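Local coordinates for HMTCP-1 (Homo sapiens, PDB 1A1X), which binds the PH domains of the kinases AKT1 and AKT2 and enhances their phosphorylation and activation, at residues Leu66-Gln71 / Met79-Arg84; Ala9-Leu14 / Gln98-Lys103. All blocks are in the same frame, centred on the assembly; numbering follows the deposited sequence.

Interaction 1 of 2, residues Leu66-Gln71 / Met79-Arg84; sequences LPLMWQ and MDNNSR
Gln71 and Met79 form an antiparallel hydrogen-bonded pair. Gln71 N gives to Met79 O at 2.9 Å, and Met79 N returns a straighter bond to Gln71 O, also 2.9 Å (168° at the hydrogen). Beyond this pair, a side chain takes over. Asn81 OD1 accepts from Met69 N at 3.2 Å, with the donor well above the amide carbonyl plane, and weakly from Leu68 N. Asn81 CG lies between its backbone N and carbonyl carbon (chi1 51°), which brings the amide over to the other segment. Replacing it with alanine would remove the amide, and Met69 N and Leu68 N would probably lack that acceptor. Asp80 starts a type I turn to Ser83. Its OD1 accepts from Asn82 N, an Asx turn, and from Arg84 N on the opposite face of the carboxylate. Apolar contacts add to this. Pro67 CB packs on Asp80 CB at 3.5 Å; within its own segment, Pro67 CG sits 3.5 Å above the centre of the Trp70 ring. Met69 CG passes Asn81 CB. The segments belong to the hairpin of strands 69-73 and 77-80. Strand 13-16 flanks it through Leu14 and Val16, and strand 85-94 through Trp86, whose NE1 bonds Asp80 OD2.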
ATOM      1  N   LEU A  66      -4.147 -11.142 -15.603  1.00 16.91           N
ATOM      2  CA  LEU A  66      -5.309 -10.610 -14.889  1.00 17.29           C
ATOM      3  C   LEU A  66      -6.569 -11.360 -15.341  1.00 15.83           C
ATOM      4  O   LEU A  66      -6.658 -11.814 -16.490  1.00 14.50           O
ATOM      5  CB  LEU A  66      -5.451  -9.106 -15.169  1.00 19.92           C
ATOM      6  CG  LEU A  66      -4.767  -8.098 -14.239  1.00 21.14           C
ATOM      7  CD1 LEU A  66      -3.796  -8.776 -13.288  1.00 21.08           C
ATOM      8  CD2 LEU A  66      -4.082  -7.021 -15.067  1.00 20.36           C
ATOM      9  N   PRO A  67      -7.574 -11.456 -14.459  1.00 14.35           N
ATOM     10  CA  PRO A  67      -8.822 -12.158 -14.774  1.00 14.67           C
ATOM     11  C   PRO A  67      -9.856 -11.379 -15.567  1.00 14.26           C
ATOM     12  O   PRO A  67      -9.749 -10.162 -15.745  1.00 13.77           O
ATOM     13  CB  PRO A  67      -9.349 -12.526 -13.390  1.00 12.70           C
ATOM     14  CG  PRO A  67      -8.978 -11.321 -12.583  1.00 16.82           C
ATOM     15  CD  PRO A  67      -7.570 -10.990 -13.059  1.00 14.43           C
ATOM     16  N   LEU A  68     -10.857 -12.110 -16.054  1.00 13.52           N
ATOM     17  CA  LEU A  68     -11.959 -11.525 -16.810  1.00 13.91           C
ATOM     18  C   LEU A  68     -12.858 -10.750 -15.852  1.00 12.87           C
ATOM     19  O   LEU A  68     -13.499  -9.775 -16.242  1.00 11.98           O
ATOM     20  CB  LEU A  68     -12.797 -12.616 -17.486  1.00 12.66           C
ATOM     21  CG  LEU A  68     -12.181 -13.510 -18.558  1.00 17.85           C
ATOM     22  CD1 LEU A  68     -13.232 -14.502 -19.025  1.00 17.81           C
ATOM     23  CD2 LEU A  68     -11.686 -12.686 -19.727  1.00 18.03           C
ATOM     24  N   MET A  69     -12.901 -11.185 -14.598  1.00 11.64           N
ATOM     25  CA  MET A  69     -13.737 -10.521 -13.613  1.00 16.65           C
ATOM     26  C   MET A  69     -13.330 -10.791 -12.175  1.00 16.10           C
ATOM     27  O   MET A  69     -12.767 -11.838 -11.857  1.00 15.01           O
ATOM     28  CB  MET A  69     -15.187 -10.959 -13.780  1.00 20.53           C
ATOM     29  CG  MET A  69     -15.393 -12.439 -13.522  1.00 29.19           C
ATOM     30  SD  MET A  69     -16.806 -12.763 -12.465  1.00 46.93           S
ATOM     31  CE  MET A  69     -16.026 -12.810 -10.880  1.00 38.88           C
ATOM     32  N   TRP A  70     -13.661  -9.835 -11.312  1.00 13.15           N
ATOM     33  CA  TRP A  70     -13.406  -9.917  -9.880  1.00 10.26           C
ATOM     34  C   TRP A  70     -14.751  -9.636  -9.235  1.00 10.68           C
ATOM     35  O   TRP A  70     -15.452  -8.722  -9.659  1.00 12.34           O
ATOM     36  CB  TRP A  70     -12.416  -8.838  -9.433  1.00 12.59           C
ATOM     37  CG  TRP A  70     -10.977  -9.218  -9.507  1.00 10.88           C
ATOM     38  CD1 TRP A  70     -10.363 -10.232  -8.838  1.00  8.84           C
ATOM     39  CD2 TRP A  70      -9.942  -8.502 -10.190  1.00  8.55           C
ATOM     40  NE1 TRP A  70      -9.005 -10.182  -9.051  1.00  7.96           N
ATOM     41  CE2 TRP A  70      -8.720  -9.128  -9.875  1.00  9.30           C
ATOM     42  CE3 TRP A  70      -9.930  -7.381 -11.034  1.00  6.59           C
ATOM     43  CZ2 TRP A  70      -7.490  -8.672 -10.371  1.00  9.37           C
ATOM     44  CZ3 TRP A  70      -8.710  -6.927 -11.532  1.00 10.38           C
ATOM     45  CH2 TRP A  70      -7.503  -7.575 -11.195  1.00  9.72           C
ATOM     46  N   GLN A  71     -15.102 -10.410  -8.217  1.00 11.12           N
ATOM     47  CA  GLN A  71     -16.358 -10.245  -7.502  1.00 10.97           C
ATOM     48  C   GLN A  71     -16.018 -10.138  -6.021  1.00 12.14           C
ATOM     49  O   GLN A  71     -15.308 -10.988  -5.489  1.00 13.62           O
ATOM     50  CB  GLN A  71     -17.237 -11.468  -7.756  1.00 19.11           C
ATOM     51  CG  GLN A  71     -18.612 -11.427  -7.125  1.00 21.02           C
ATOM     52  CD  GLN A  71     -19.420 -12.678  -7.453  1.00 27.76           C
ATOM     53  OE1 GLN A  71     -19.401 -13.661  -6.709  1.00 29.53           O
ATOM     54  NE2 GLN A  71     -20.114 -12.653  -8.586  1.00 28.11           N
ATOM     55  N   MET A  79     -12.976 -12.741  -5.572  1.00 12.71           N
ATOM     56  CA  MET A  79     -12.903 -14.047  -6.195  1.00 13.56           C
ATOM     57  C   MET A  79     -13.024 -13.770  -7.690  1.00 12.04           C
ATOM     58  O   MET A  79     -13.924 -13.045  -8.108  1.00 14.41           O
ATOM     59  CB  MET A  79     -14.039 -14.969  -5.742  1.00 11.12           C
ATOM     60  CG  MET A  79     -13.957 -16.343  -6.413  1.00 14.73           C
ATOM     61  SD  MET A  79     -15.210 -17.518  -5.924  1.00 19.00           S
ATOM     62  CE  MET A  79     -14.411 -18.305  -4.563  1.00 15.38           C
ATOM     63  N   ASP A  80     -12.088 -14.289  -8.482  1.00 10.24           N
ATOM     64  CA  ASP A  80     -12.121 -14.084  -9.921  1.00 10.68           C
ATOM     65  C   ASP A  80     -12.933 -15.164 -10.638  1.00 13.19           C
ATOM     66  O   ASP A  80     -13.552 -16.020  -9.994  1.00 16.65           O
ATOM     67  CB  ASP A  80     -10.705 -13.963 -10.506  1.00 11.02           C
ATOM     68  CG  ASP A  80      -9.848 -15.229 -10.333  1.00 13.93           C
ATOM     69  OD1 ASP A  80     -10.386 -16.348 -10.197  1.00 13.00           O
ATOM     70  OD2 ASP A  80      -8.602 -15.097 -10.364  1.00 15.93           O
ATOM     71  N   ASN A  81     -12.902 -15.138 -11.966  1.00 16.40           N
ATOM     72  CA  ASN A  81     -13.641 -16.104 -12.772  1.00 18.10           C
ATOM     73  C   ASN A  81     -13.100 -17.535 -12.715  1.00 16.47           C
ATOM     74  O   ASN A  81     -13.802 -18.474 -13.085  1.00 17.21           O
ATOM     75  CB  ASN A  81     -13.723 -15.623 -14.214  1.00 13.98           C
ATOM     76  CG  ASN A  81     -12.387 -15.250 -14.754  1.00 14.03           C
ATOM     77  OD1 ASN A  81     -11.826 -14.218 -14.390  1.00 13.53           O
ATOM     78  ND2 ASN A  81     -11.831 -16.112 -15.591  1.00 16.16           N
ATOM     79  N   ASN A  82     -11.871 -17.701 -12.232  1.00 17.77           N
ATOM     80  CA  ASN A  82     -11.257 -19.027 -12.095  1.00 16.10           C
ATOM     81  C   ASN A  82     -11.381 -19.565 -10.662  1.00 16.16           C
ATOM     82  O   ASN A  82     -10.774 -20.580 -10.327  1.00 19.80           O
ATOM     83  CB  ASN A  82      -9.775 -18.971 -12.462  1.00 18.78           C
ATOM     84  CG  ASN A  82      -9.544 -18.560 -13.892  1.00 22.33           C
ATOM     85  OD1 ASN A  82      -8.614 -17.812 -14.195  1.00 23.21           O
ATOM     86  ND2 ASN A  82     -10.386 -19.049 -14.786  1.00 27.16           N
ATOM     87  N   SER A  83     -12.144 -18.864  -9.824  1.00 17.04           N
ATOM     88  CA  SER A  83     -12.356 -19.216  -8.411  1.00 17.78           C
ATOM     89  C   SER A  83     -11.182 -18.896  -7.492  1.00 17.32           C
ATOM     90  O   SER A  83     -11.181 -19.302  -6.328  1.00 21.76           O
ATOM     91  CB  SER A  83     -12.750 -20.688  -8.227  1.00 18.73           C
ATOM     92  OG  SER A  83     -14.111 -20.891  -8.542  1.00 31.03           O
ATOM     93  N   ARG A  84     -10.186 -18.180  -8.006  1.00 16.34           N
ATOM     94  CA  ARG A  84      -9.030 -17.813  -7.200  1.00 15.27           C
ATOM     95  C   ARG A  84      -9.362 -16.590  -6.362  1.00 14.93           C
ATOM     96  O   ARG A  84     -10.201 -15.780  -6.751  1.00 12.68           O
ATOM     97  CB  ARG A  84      -7.838 -17.523  -8.091  1.00 17.72           C
ATOM     98  CG  ARG A  84      -7.459 -18.686  -8.952  1.00 25.25           C
ATOM     99  CD  ARG A  84      -6.396 -18.288  -9.941  1.00 34.69           C
ATOM    100  NE  ARG A  84      -6.078 -19.375 -10.864  1.00 42.42           N
ATOM    101  CZ  ARG A  84      -5.800 -19.199 -12.151  1.00 45.31           C
ATOM    102  NH1 ARG A  84      -5.803 -17.975 -12.668  1.00 47.22           N
ATOM    103  NH2 ARG A  84      -5.518 -20.245 -12.920  1.00 47.36           N
TER

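Interaction 2 of 2, residues Ala9-Leu14 / Gln98-Lys103; sequences APPDHL and QELLLK
Leu100 meets Pro10, Pro11 and Leu14 with its two methyl groups. CD1 faces Pro11 tip to tip, 4.0 Å from Pro11 CD, and Pro11 CG is only slightly farther. The same methyl lies 4.4 Å from Leu14 CD1. The other branch, Leu100 CD2, reaches Pro10 CB at 4.2 Å. The contact is apolar and rather loose, and the nearest CA atoms, those of Pro10 and Leu100, stay 8.0 Å apart. Side chains alone bridge the two backbones. Leu100 CG stands anti to the carbonyl carbon (chi1 -77°), and from there one methyl is turned to each proline. At one end Gln98 runs out extended, and its OE1 comes within 4.1 Å of Ala9 O. That is proximity between two acceptors, and the polar partner of OE1 is His91 NE2.

Further out, two aromatic residues touch both segments. Trp30 touches Pro11, Leu14, Gln98 and Leu100, and Tyr78 touches Pro10 and Leu100. Tyr78 OH also bonds Pro11 O. Asp12 is tied by a backbone bond to Leu72, while Leu100 pairs with Val45. On the reverse side of strand 97-104, Leu101 packs on Leu92 of the second subunit. Strands 13-16 and 97-104 are not neighbours in the sheet. The loop leading into strand 13-16, with Leu14 early in the strand, meets Leu100 across the barrel. This is the packing of a closed antiparallel barrel, here the eight-stranded barrel of the TCL1 family.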
ATOM      1  N   ALA A   9     -16.389   2.020   0.509  1.00 28.39           N
ATOM      2  CA  ALA A   9     -16.425   0.626   0.072  1.00 23.88           C
ATOM      3  C   ALA A   9     -15.824   0.358  -1.306  1.00 19.87           C
ATOM      4  O   ALA A   9     -15.902   1.195  -2.213  1.00 18.30           O
ATOM      5  CB  ALA A   9     -17.854   0.097   0.125  1.00 23.25           C
ATOM      6  N   PRO A  10     -15.172  -0.806  -1.460  1.00 18.90           N
ATOM      7  CA  PRO A  10     -14.560  -1.191  -2.734  1.00 18.82           C
ATOM      8  C   PRO A  10     -15.659  -1.632  -3.692  1.00 16.65           C
ATOM      9  O   PRO A  10     -16.784  -1.895  -3.265  1.00 16.16           O
ATOM     10  CB  PRO A  10     -13.656  -2.362  -2.332  1.00 16.22           C
ATOM     11  CG  PRO A  10     -14.374  -2.966  -1.192  1.00 17.71           C
ATOM     12  CD  PRO A  10     -14.799  -1.758  -0.399  1.00 18.47           C
ATOM     13  N   PRO A  11     -15.370  -1.664  -5.004  1.00 17.77           N
ATOM     14  CA  PRO A  11     -16.408  -2.090  -5.946  1.00 17.80           C
ATOM     15  C   PRO A  11     -16.855  -3.540  -5.741  1.00 16.54           C
ATOM     16  O   PRO A  11     -16.053  -4.415  -5.429  1.00 16.67           O
ATOM     17  CB  PRO A  11     -15.743  -1.880  -7.313  1.00 15.87           C
ATOM     18  CG  PRO A  11     -14.303  -2.025  -7.029  1.00 13.61           C
ATOM     19  CD  PRO A  11     -14.144  -1.275  -5.723  1.00 15.18           C
ATOM     20  N   ASP A  12     -18.161  -3.759  -5.860  1.00 18.08           N
ATOM     21  CA  ASP A  12     -18.761  -5.080  -5.729  1.00 17.00           C
ATOM     22  C   ASP A  12     -18.210  -6.014  -6.813  1.00 15.91           C
ATOM     23  O   ASP A  12     -18.058  -7.220  -6.604  1.00 15.96           O
ATOM     24  CB  ASP A  12     -20.279  -4.948  -5.838  1.00 23.98           C
ATOM     25  CG  ASP A  12     -20.961  -6.273  -5.997  1.00 34.63           C
ATOM     26  OD1 ASP A  12     -20.889  -7.100  -5.058  1.00 42.77           O
ATOM     27  OD2 ASP A  12     -21.555  -6.489  -7.076  1.00 42.27           O
ATOM     28  N   HIS A  13     -17.940  -5.449  -7.983  1.00 16.48           N
ATOM     29  CA  HIS A  13     -17.372  -6.220  -9.079  1.00 17.19           C
ATOM     30  C   HIS A  13     -16.648  -5.385 -10.128  1.00 16.91           C
ATOM     31  O   HIS A  13     -16.861  -4.167 -10.255  1.00 15.83           O
ATOM     32  CB  HIS A  13     -18.419  -7.135  -9.726  1.00 25.37           C
ATOM     33  CG  HIS A  13     -19.571  -6.414 -10.349  1.00 29.62           C
ATOM     34  ND1 HIS A  13     -20.844  -6.456  -9.820  1.00 33.44           N
ATOM     35  CD2 HIS A  13     -19.659  -5.692 -11.492  1.00 32.29           C
ATOM     36  CE1 HIS A  13     -21.668  -5.797 -10.616  1.00 34.91           C
ATOM     37  NE2 HIS A  13     -20.975  -5.324 -11.638  1.00 32.19           N
ATOM     38  N   LEU A  14     -15.739  -6.050 -10.835  1.00 13.14           N
ATOM     39  CA  LEU A  14     -14.956  -5.428 -11.890  1.00 13.46           C
ATOM     40  C   LEU A  14     -14.962  -6.363 -13.091  1.00 16.02           C
ATOM     41  O   LEU A  14     -14.550  -7.521 -12.989  1.00 16.65           O
ATOM     42  CB  LEU A  14     -13.528  -5.189 -11.407  1.00 15.55           C
ATOM     43  CG  LEU A  14     -13.413  -4.127 -10.310  1.00 18.25           C
ATOM     44  CD1 LEU A  14     -12.127  -4.282  -9.517  1.00 20.49           C
ATOM     45  CD2 LEU A  14     -13.505  -2.764 -10.946  1.00 15.43           C
ATOM     46  N   GLN A  98      -8.475   6.806  -6.257  1.00 11.13           N
ATOM     47  CA  GLN A  98      -8.800   5.630  -5.452  1.00  9.24           C
ATOM     48  C   GLN A  98      -7.959   4.452  -5.961  1.00 11.25           C
ATOM     49  O   GLN A  98      -7.891   4.195  -7.172  1.00  9.57           O
ATOM     50  CB  GLN A  98     -10.289   5.306  -5.553  1.00 11.50           C
ATOM     51  CG  GLN A  98     -10.768   4.289  -4.542  1.00 20.05           C
ATOM     52  CD  GLN A  98     -12.267   4.078  -4.596  1.00 21.93           C
ATOM     53  OE1 GLN A  98     -12.785   3.088  -4.079  1.00 24.81           O
ATOM     54  NE2 GLN A  98     -12.975   5.015  -5.224  1.00 24.35           N
ATOM     55  N   GLU A  99      -7.332   3.736  -5.033  1.00 12.43           N
ATOM     56  CA  GLU A  99      -6.469   2.626  -5.403  1.00 11.35           C
ATOM     57  C   GLU A  99      -6.667   1.339  -4.607  1.00 10.20           C
ATOM     58  O   GLU A  99      -6.775   1.362  -3.384  1.00  9.87           O
ATOM     59  CB  GLU A  99      -5.003   3.067  -5.298  1.00  9.36           C
ATOM     60  CG  GLU A  99      -4.012   1.934  -5.482  1.00 14.16           C
ATOM     61  CD  GLU A  99      -2.582   2.377  -5.312  1.00 13.26           C
ATOM     62  OE1 GLU A  99      -2.055   3.064  -6.205  1.00 18.35           O
ATOM     63  OE2 GLU A  99      -1.972   2.023  -4.294  1.00 13.98           O
ATOM     64  N   LEU A 100      -6.714   0.218  -5.322  1.00 10.42           N
ATOM     65  CA  LEU A 100      -6.839  -1.095  -4.696  1.00  8.12           C
ATOM     66  C   LEU A 100      -5.531  -1.801  -4.944  1.00  7.89           C
ATOM     67  O   LEU A 100      -4.959  -1.668  -6.026  1.00  8.59           O
ATOM     68  CB  LEU A 100      -7.949  -1.922  -5.343  1.00 10.38           C
ATOM     69  CG  LEU A 100      -9.415  -1.640  -5.021  1.00  8.57           C
ATOM     70  CD1 LEU A 100     -10.294  -2.441  -5.968  1.00 12.70           C
ATOM     71  CD2 LEU A 100      -9.710  -1.998  -3.579  1.00 11.56           C
ATOM     72  N   LEU A 101      -5.008  -2.462  -3.914  1.00  8.76           N
ATOM     73  CA  LEU A 101      -3.789  -3.244  -4.057  1.00 10.93           C
ATOM     74  C   LEU A 101      -4.207  -4.677  -3.745  1.00 12.06           C
ATOM     75  O   LEU A 101      -4.505  -5.016  -2.591  1.00 13.11           O
ATOM     76  CB  LEU A 101      -2.672  -2.784  -3.110  1.00  9.65           C
ATOM     77  CG  LEU A 101      -1.381  -3.577  -3.371  1.00 11.27           C
ATOM     78  CD1 LEU A 101      -0.860  -3.267  -4.767  1.00 11.25           C
ATOM     79  CD2 LEU A 101      -0.326  -3.280  -2.308  1.00 12.23           C
ATOM     80  N   LEU A 102      -4.267  -5.492  -4.799  1.00 12.14           N
ATOM     81  CA  LEU A 102      -4.685  -6.893  -4.718  1.00 12.70           C
ATOM     82  C   LEU A 102      -3.534  -7.883  -4.795  1.00 11.45           C
ATOM     83  O   LEU A 102      -2.612  -7.716  -5.585  1.00 14.27           O
ATOM     84  CB  LEU A 102      -5.660  -7.206  -5.857  1.00  9.65           C
ATOM     85  CG  LEU A 102      -6.894  -6.320  -5.986  1.00 12.23           C
ATOM     86  CD1 LEU A 102      -7.737  -6.749  -7.190  1.00 11.94           C
ATOM     87  CD2 LEU A 102      -7.695  -6.403  -4.703  1.00 11.88           C
ATOM     88  N   LYS A 103      -3.637  -8.954  -4.020  1.00 10.60           N
ATOM     89  CA  LYS A 103      -2.610  -9.976  -4.013  1.00 10.78           C
ATOM     90  C   LYS A 103      -3.236 -11.333  -4.290  1.00  8.25           C
ATOM     91  O   LYS A 103      -4.119 -11.774  -3.554  1.00  9.80           O
ATOM     92  CB  LYS A 103      -1.896 -10.000  -2.657  1.00 14.08           C
ATOM     93  CG  LYS A 103      -0.721 -10.980  -2.589  1.00 12.97           C
ATOM     94  CD  LYS A 103      -0.064 -10.964  -1.230  1.00 18.27           C
ATOM     95  CE  LYS A 103       1.086 -11.932  -1.195  1.00 19.25           C
ATOM     96  NZ  LYS A 103       1.839 -11.855   0.078  1.00 26.24           N
TER

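Both interactions belong to one barrel but join its strands differently. Interaction 1 links consecutive strands of a hairpin. Interaction 2 joins segments far apart in sequence across the interior. Both are partly buried, but the centre of interaction 1 lies farther from the chain centre, about 9 Å against about 6 Å. Backbone and amide hydrogen bonds dominate the first. The second rests mainly on apolar side chains. Their centres are 13 Å apart, yet they touch. Strands 69-73 and 13-16 are neighbours in the sheet, with a probable hydrogen bond of 2.9 Å from Leu14 N to Trp70 O. The Trp70 ring also packs on Leu102, with CE2 3.7 Å from Leu102 CD1.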